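Local coordinates for GphF Dehydratase 1 (Archangium violaceum, PDB 6MBF), which probably dehydrates beta-hydroxyacyl intermediates of the gephyronic acid polyketide synthase and appears to take part in rearranging the resulting olefin, at residues G13-V16 with P17-A20; A148-L151 with D152-Y155; L266-M269 with E270-V274. All blocks are in the same frame, centred on the assembly; numbering follows the deposited sequence.

Contact 1: G13-V16 with P17-A20; sequences GRRV and PDPA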
loop_
_atom_site.group_PDB
_atom_site.type_symbol
_atom_site.label_atom_id
_atom_site.label_comp_id
_atom_site.label_asym_id
_atom_site.label_seq_id
_atom_site.Cartn_x
_atom_site.Cartn_y
_atom_site.Cartn_z
ATOM N N GLY A 13 -5.117 12.794 -8.315
ATOM C CA GLY A 13 -5.236 14.041 -9.056
ATOM C C GLY A 13 -6.695 14.414 -9.197
ATOM O O GLY A 13 -7.463 14.335 -8.233
ATOM N N ARG A 14 -7.095 14.796 -10.406
ATOM C CA ARG A 14 -8.454 15.244 -10.664
ATOM C C ARG A 14 -9.109 14.353 -11.710
ATOM O O ARG A 14 -8.439 13.808 -12.596
ATOM C CB ARG A 14 -8.474 16.703 -11.143
ATOM C CG ARG A 14 -7.583 16.959 -12.345
ATOM C CD ARG A 14 -7.631 18.416 -12.781
ATOM N NE ARG A 14 -8.940 18.756 -13.327
ATOM C CZ ARG A 14 -9.225 18.771 -14.625
ATOM N NH1 ARG A 14 -8.287 18.485 -15.521
ATOM N NH2 ARG A 14 -10.450 19.082 -15.025
ATOM N N ARG A 15 -10.430 14.201 -11.602
ATOM C CA ARG A 15 -11.157 13.497 -12.648
ATOM C C ARG A 15 -11.274 14.394 -13.875
ATOM O O ARG A 15 -11.658 15.562 -13.768
ATOM C CB ARG A 15 -12.545 13.067 -12.176
ATOM C CG ARG A 15 -13.226 12.156 -13.183
ATOM C CD ARG A 15 -14.550 11.628 -12.686
ATOM N NE ARG A 15 -15.296 11.029 -13.787
ATOM C CZ ARG A 15 -16.603 10.795 -13.766
ATOM N NH1 ARG A 15 -17.318 11.114 -12.695
ATOM N NH2 ARG A 15 -17.197 10.264 -14.828
ATOM N N VAL A 16 -10.926 13.849 -15.036
ATOM C CA VAL A 16 -11.016 14.602 -16.287
ATOM C C VAL A 16 -12.279 14.157 -17.012
ATOM O O VAL A 16 -12.863 13.129 -16.645
ATOM C CB VAL A 16 -9.761 14.399 -17.151
ATOM C CG1 VAL A 16 -8.520 14.902 -16.411
ATOM C CG2 VAL A 16 -9.625 12.929 -17.571
ATOM N N PRO A 17 -12.754 14.884 -18.026
ATOM C CA PRO A 17 -13.914 14.399 -18.786
ATOM C C PRO A 17 -13.674 12.993 -19.309
ATOM O O PRO A 17 -12.565 12.651 -19.733
ATOM C CB PRO A 17 -14.038 15.415 -19.928
ATOM C CG PRO A 17 -13.469 16.656 -19.372
ATOM C CD PRO A 17 -12.313 16.209 -18.498
ATOM N N ASP A 18 -14.717 12.162 -19.244
ATOM C CA ASP A 18 -14.651 10.782 -19.699
ATOM C C ASP A 18 -14.029 10.721 -21.092
ATOM O O ASP A 18 -14.577 11.315 -22.034
ATOM C CB ASP A 18 -16.043 10.151 -19.737
ATOM C CG ASP A 18 -16.605 9.856 -18.354
ATOM O OD1 ASP A 18 -15.922 10.138 -17.348
ATOM O OD2 ASP A 18 -17.748 9.341 -18.285
ATOM N N PRO A 19 -12.888 10.044 -21.264
ATOM C CA PRO A 19 -12.236 10.026 -22.586
ATOM C C PRO A 19 -13.051 9.336 -23.662
ATOM O O PRO A 19 -12.857 9.627 -24.850
ATOM C CB PRO A 19 -10.922 9.276 -22.321
ATOM C CG PRO A 19 -10.692 9.420 -20.847
ATOM C CD PRO A 19 -12.057 9.400 -20.232
ATOM N N ALA A 20 -13.940 8.425 -23.287
ATOM C CA ALA A 20 -14.856 7.761 -24.198
ATOM C C ALA A 20 -16.080 7.362 -23.393
ATOM O O ALA A 20 -16.021 7.310 -22.159
ATOM C CB ALA A 20 -14.207 6.533 -24.848
HETATM O O HOH W 1 -13.583 10.462 -16.246
#
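Arg15 and Asp18 form a local salt bridge on the protein surface, where the chain leaves the short strand 14-15 and turns through a proline-rich loop toward strand 23-30. The direct bond runs through one nitrogen: Arg15 NH2 gives a hydrogen bond to Asp18 OD1 at 2.8 Å. It is fairly straight, with 161° at the hydrogen, and it uses the syn lone pair of OD1. The guanidinium takes the oxygen at its edge, and the two flat groups are only 27° from coplanar. Arg15 gets there by stretching out, its CG pointing opposite the backbone N (chi1 -171°) and the chain extended as far as NE. A water sits in the angle between the two side chains. It accepts from Arg15 NE at 3.1 Å and lies within hydrogen-bonding distance of Val16 O (2.8 Å) and Asp18 OD1 (2.6 Å), bridging the salt bridge and the backbone. Arg24 of the next strand brings a second positive charge close by, with a long, weak ion pair to Asp18 OD2. Val16 pairs its backbone with Cys25, and the whole is a salt-bridged surface connection between antiparallel strands at the edge of a hot-dog fold.

Contact 2: A148-L151 with D152-Y155; sequences AVEL and DAYY
A helix N-cap is made here by Glu150, whose carboxylate reaches over the first turn of helix 151-158 and accepts two backbone N-H groups, those of Asp152 and Ala153. The work is divided between its oxygens: Glu150 OE1 takes Asp152 N at 3.0 Å, and Glu150 OE2 takes Ala153 N, also at 3.0 Å. Both bonds are bent, and both nitrogens lie well above the carboxylate plane. The chain folds back to allow this, bending at chi2 (-70°), which also brings Glu150 OE2 to 3.3 Å from Ala153 CB. Two amides at the start of the helix thus find an acceptor, and the positive end of the helix would be expected to stabilise the acid's charge. Asp152 adds a second negative group there, its OD2 3.9 Å from Glu150 OE1. On another side of the turn Leu151 packs against Ile169 and Leu172 of strand 169-175, while Tyr154 bonds Gln208 of helix 200-214 and Tyr155 bonds Ile169 O through their hydroxyls. An i to i+4 helical bond runs from Tyr155 N to Leu151 O at 2.8 Å, and Tyr155 CE1 comes to 4.1 Å from Leu151 CB.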
loop_
_atom_site.group_PDB
_atom_site.type_symbol
_atom_site.label_atom_id
_atom_site.label_comp_id
_atom_site.label_asym_id
_atom_site.label_seq_id
_atom_site.Cartn_x
_atom_site.Cartn_y
_atom_site.Cartn_z
ATOM N N ALA A 148 8.145 -9.936 21.945
ATOM C CA ALA A 148 8.382 -8.624 21.359
ATOM C C ALA A 148 9.441 -8.697 20.266
ATOM O O ALA A 148 10.469 -9.366 20.413
ATOM C CB ALA A 148 8.805 -7.633 22.444
ATOM N N VAL A 149 9.172 -8.023 19.149
ATOM C CA VAL A 149 10.160 -7.830 18.095
ATOM C C VAL A 149 10.884 -6.517 18.353
ATOM O O VAL A 149 10.249 -5.473 18.552
ATOM C CB VAL A 149 9.501 -7.834 16.704
ATOM C CG1 VAL A 149 10.538 -7.528 15.631
ATOM C CG2 VAL A 149 8.815 -9.176 16.428
ATOM N N GLU A 150 12.212 -6.565 18.366
ATOM C CA GLU A 150 13.016 -5.372 18.616
ATOM C C GLU A 150 13.012 -4.521 17.352
ATOM O O GLU A 150 13.662 -4.864 16.357
ATOM C CB GLU A 150 14.431 -5.761 19.034
ATOM C CG GLU A 150 15.117 -4.752 19.958
ATOM C CD GLU A 150 15.484 -3.454 19.253
ATOM O OE1 GLU A 150 14.708 -2.475 19.340
ATOM O OE2 GLU A 150 16.550 -3.413 18.604
ATOM N N LEU A 151 12.277 -3.407 17.386
ATOM C CA LEU A 151 12.024 -2.651 16.162
ATOM C C LEU A 151 13.172 -1.726 15.779
ATOM O O LEU A 151 13.341 -1.434 14.591
ATOM C CB LEU A 151 10.734 -1.844 16.303
ATOM C CG LEU A 151 9.447 -2.669 16.262
ATOM C CD1 LEU A 151 8.258 -1.798 16.613
ATOM C CD2 LEU A 151 9.273 -3.331 14.895
ATOM N N ASP A 152 13.955 -1.240 16.747
ATOM C CA ASP A 152 15.058 -0.347 16.398
ATOM C C ASP A 152 16.066 -1.049 15.501
ATOM O O ASP A 152 16.554 -0.462 14.528
ATOM C CB ASP A 152 15.748 0.188 17.660
ATOM C CG ASP A 152 14.957 1.290 18.329
ATOM O OD1 ASP A 152 14.314 2.079 17.603
ATOM O OD2 ASP A 152 14.976 1.368 19.575
ATOM N N ALA A 153 16.402 -2.303 15.822
ATOM C CA ALA A 153 17.321 -3.061 14.982
ATOM C C ALA A 153 16.734 -3.281 13.593
ATOM O O ALA A 153 17.460 -3.239 12.592
ATOM C CB ALA A 153 17.651 -4.402 15.638
ATOM N N TYR A 154 15.419 -3.534 13.523
ATOM C CA TYR A 154 14.744 -3.668 12.234
ATOM C C TYR A 154 14.844 -2.378 11.427
ATOM O O TYR A 154 15.255 -2.392 10.260
ATOM C CB TYR A 154 13.274 -4.079 12.441
ATOM C CG TYR A 154 12.445 -3.935 11.178
ATOM C CD1 TYR A 154 12.446 -4.920 10.200
ATOM C CD2 TYR A 154 11.687 -2.792 10.953
ATOM C CE1 TYR A 154 11.706 -4.765 9.020
ATOM C CE2 TYR A 154 10.940 -2.637 9.793
ATOM C CZ TYR A 154 10.963 -3.621 8.831
ATOM O OH TYR A 154 10.239 -3.443 7.666
ATOM N N TYR A 155 14.495 -1.245 12.043
ATOM C CA TYR A 155 14.528 0.034 11.339
ATOM C C TYR A 155 15.932 0.380 10.857
ATOM O O TYR A 155 16.112 0.902 9.748
ATOM C CB TYR A 155 14.011 1.135 12.259
ATOM C CG TYR A 155 12.518 1.132 12.463
ATOM C CD1 TYR A 155 11.974 1.439 13.698
ATOM C CD2 TYR A 155 11.652 0.857 11.407
ATOM C CE1 TYR A 155 10.608 1.459 13.887
ATOM C CE2 TYR A 155 10.288 0.873 11.585
ATOM C CZ TYR A 155 9.772 1.176 12.828
ATOM O OH TYR A 155 8.417 1.204 13.026
#

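Contact 3: L266-M269 with E270-V274; sequences LFDM and EGRLV
Asp268 meets Glu270 and Arg272 across a tight beta hairpin, and its side chain ties the turn together from CB to its tip. Asp268 CB rests against Val274 CG2 at 3.8 Å. With CG set between the backbone N and the carbonyl carbon (chi1 66°), the carboxylate is swung over the turn. Asp268 OD1 accepts two backbone amides, Glu270 N and Arg272 N, each at 2.9 Å; they arrive from opposite faces of the carboxylate plane, and the bond from Glu270 N closes an Asx turn. OD2 faces the guanidinium: Arg272 NE comes to Asp268 OD2 at 2.7 Å, on its syn lone pair, with a weaker bond from NH2, forming a salt bridge whose two planes are 57° apart. The backbone below is a type I turn from Asp268 to Gly271 followed by a G1 bulge. Gly271 N bonds Asp268 O at 2.9 Å, Asp268 N bonds Arg272 O at 2.8 Å, and Gly271 has the positive phi (86°) usual at this bulge position. Beyond the turn, Phe267 and Leu273 form a non-hydrogen-bonded antiparallel pair, and Leu273 CD1 lies over one face of the Phe267 ring in a CH-pi contact, 4.1 Å from its centroid. The next bond, Val274 N to Leu266 O, continues the ladder between strands 259-267 and 273-284. On the other flank of strand 259-267 runs strand 241-248, where Phe267 pairs its backbone with Arg243, while Leu266 packs on Leu202 and Cys206 of helix 200-214.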
loop_
_atom_site.group_PDB
_atom_site.type_symbol
_atom_site.label_atom_id
_atom_site.label_comp_id
_atom_site.label_asym_id
_atom_site.label_seq_id
_atom_site.Cartn_x
_atom_site.Cartn_y
_atom_site.Cartn_z
ATOM N N LEU A 266 -6.819 -5.094 10.110
ATOM C CA LEU A 266 -6.528 -3.842 10.798
ATOM C C LEU A 266 -7.714 -3.463 11.682
ATOM O O LEU A 266 -8.859 -3.468 11.222
ATOM C CB LEU A 266 -6.243 -2.719 9.791
ATOM C CG LEU A 266 -4.907 -2.701 9.022
ATOM C CD1 LEU A 266 -4.703 -3.939 8.160
ATOM C CD2 LEU A 266 -4.852 -1.455 8.161
ATOM N N PHE A 267 -7.434 -3.104 12.936
ATOM C CA PHE A 267 -8.461 -2.745 13.906
ATOM C C PHE A 267 -8.186 -1.361 14.470
ATOM O O PHE A 267 -7.026 -0.976 14.649
ATOM C CB PHE A 267 -8.513 -3.752 15.065
ATOM C CG PHE A 267 -8.791 -5.160 14.631
ATOM C CD1 PHE A 267 -10.087 -5.660 14.624
ATOM C CD2 PHE A 267 -7.751 -5.983 14.229
ATOM C CE1 PHE A 267 -10.341 -6.962 14.215
ATOM C CE2 PHE A 267 -7.999 -7.279 13.820
ATOM C CZ PHE A 267 -9.289 -7.770 13.815
ATOM N N ASP A 268 -9.245 -0.605 14.765
ATOM C CA ASP A 268 -9.003 0.648 15.467
ATOM C C ASP A 268 -8.674 0.346 16.929
ATOM O O ASP A 268 -8.658 -0.812 17.363
ATOM C CB ASP A 268 -10.180 1.616 15.293
ATOM C CG ASP A 268 -11.476 1.147 15.954
ATOM O OD1 ASP A 268 -11.462 0.296 16.869
ATOM O OD2 ASP A 268 -12.540 1.664 15.541
ATOM N N MET A 269 -8.371 1.397 17.696
ATOM C CA MET A 269 -7.937 1.177 19.074
ATOM C C MET A 269 -9.069 0.715 19.993
ATOM O O MET A 269 -8.800 0.376 21.154
ATOM C CB MET A 269 -7.274 2.444 19.616
ATOM C CG MET A 269 -6.076 2.882 18.771
ATOM S SD MET A 269 -4.838 1.577 18.543
ATOM C CE MET A 269 -3.980 1.656 20.112
ATOM N N GLU A 270 -10.309 0.670 19.503
ATOM C CA GLU A 270 -11.412 0.067 20.236
ATOM C C GLU A 270 -11.654 -1.384 19.838
ATOM O O GLU A 270 -12.587 -2.006 20.354
ATOM C CB GLU A 270 -12.700 0.877 20.028
ATOM C CG GLU A 270 -12.522 2.382 20.179
ATOM C CD GLU A 270 -12.069 2.788 21.571
ATOM O OE1 GLU A 270 -12.456 2.108 22.549
ATOM O OE2 GLU A 270 -11.327 3.787 21.689
ATOM N N GLY A 271 -10.841 -1.939 18.939
ATOM C CA GLY A 271 -11.016 -3.305 18.489
ATOM C C GLY A 271 -11.973 -3.503 17.333
ATOM O O GLY A 271 -12.273 -4.657 16.997
ATOM N N ARG A 272 -12.471 -2.426 16.724
ATOM C CA ARG A 272 -13.368 -2.537 15.582
ATOM C C ARG A 272 -12.561 -2.692 14.300
ATOM O O ARG A 272 -11.537 -2.036 14.117
ATOM C CB ARG A 272 -14.268 -1.305 15.477
ATOM C CG ARG A 272 -15.136 -1.057 16.702
ATOM C CD ARG A 272 -15.901 0.249 16.585
ATOM N NE ARG A 272 -15.014 1.400 16.687
ATOM C CZ ARG A 272 -15.426 2.636 16.948
ATOM N NH1 ARG A 272 -16.717 2.879 17.139
ATOM N NH2 ARG A 272 -14.547 3.626 17.023
ATOM N N LEU A 273 -13.034 -3.562 13.408
ATOM C CA LEU A 273 -12.318 -3.818 12.159
ATOM C C LEU A 273 -12.348 -2.599 11.241
ATOM O O LEU A 273 -13.418 -2.060 10.942
ATOM C CB LEU A 273 -12.929 -5.017 11.443
ATOM C CG LEU A 273 -12.176 -5.449 10.183
ATOM C CD1 LEU A 273 -10.857 -6.096 10.569
ATOM C CD2 LEU A 273 -13.030 -6.402 9.347
ATOM N N VAL A 274 -11.166 -2.179 10.798
ATOM C CA VAL A 274 -11.003 -1.047 9.891
ATOM C C VAL A 274 -10.747 -1.503 8.459
ATOM O O VAL A 274 -11.248 -0.899 7.509
ATOM C CB VAL A 274 -9.853 -0.146 10.400
ATOM C CG1 VAL A 274 -9.374 0.797 9.304
ATOM C CG2 VAL A 274 -10.303 0.629 11.624
#

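In the fold
Along the chain the contacts come one after another, contact 1 near the start, contact 2 midway and contact 3 close to the end. Contact 1 belongs to the first hot-dog half, the other two to the second, as suits a dehydratase of double hot-dog type. Contacts 1 and 2 lie on opposite sides of the chain's centre, their own centres about 44 Å apart; contacts 1 and 3 are about 35 Å apart and contacts 2 and 3 about 23 Å, centre to centre. None touches another. Helix 200-214 is shared by the last two: Tyr154 of contact 2 and Leu266 of contact 3 both pack on it, linking a helix start and a hairpin end within one half.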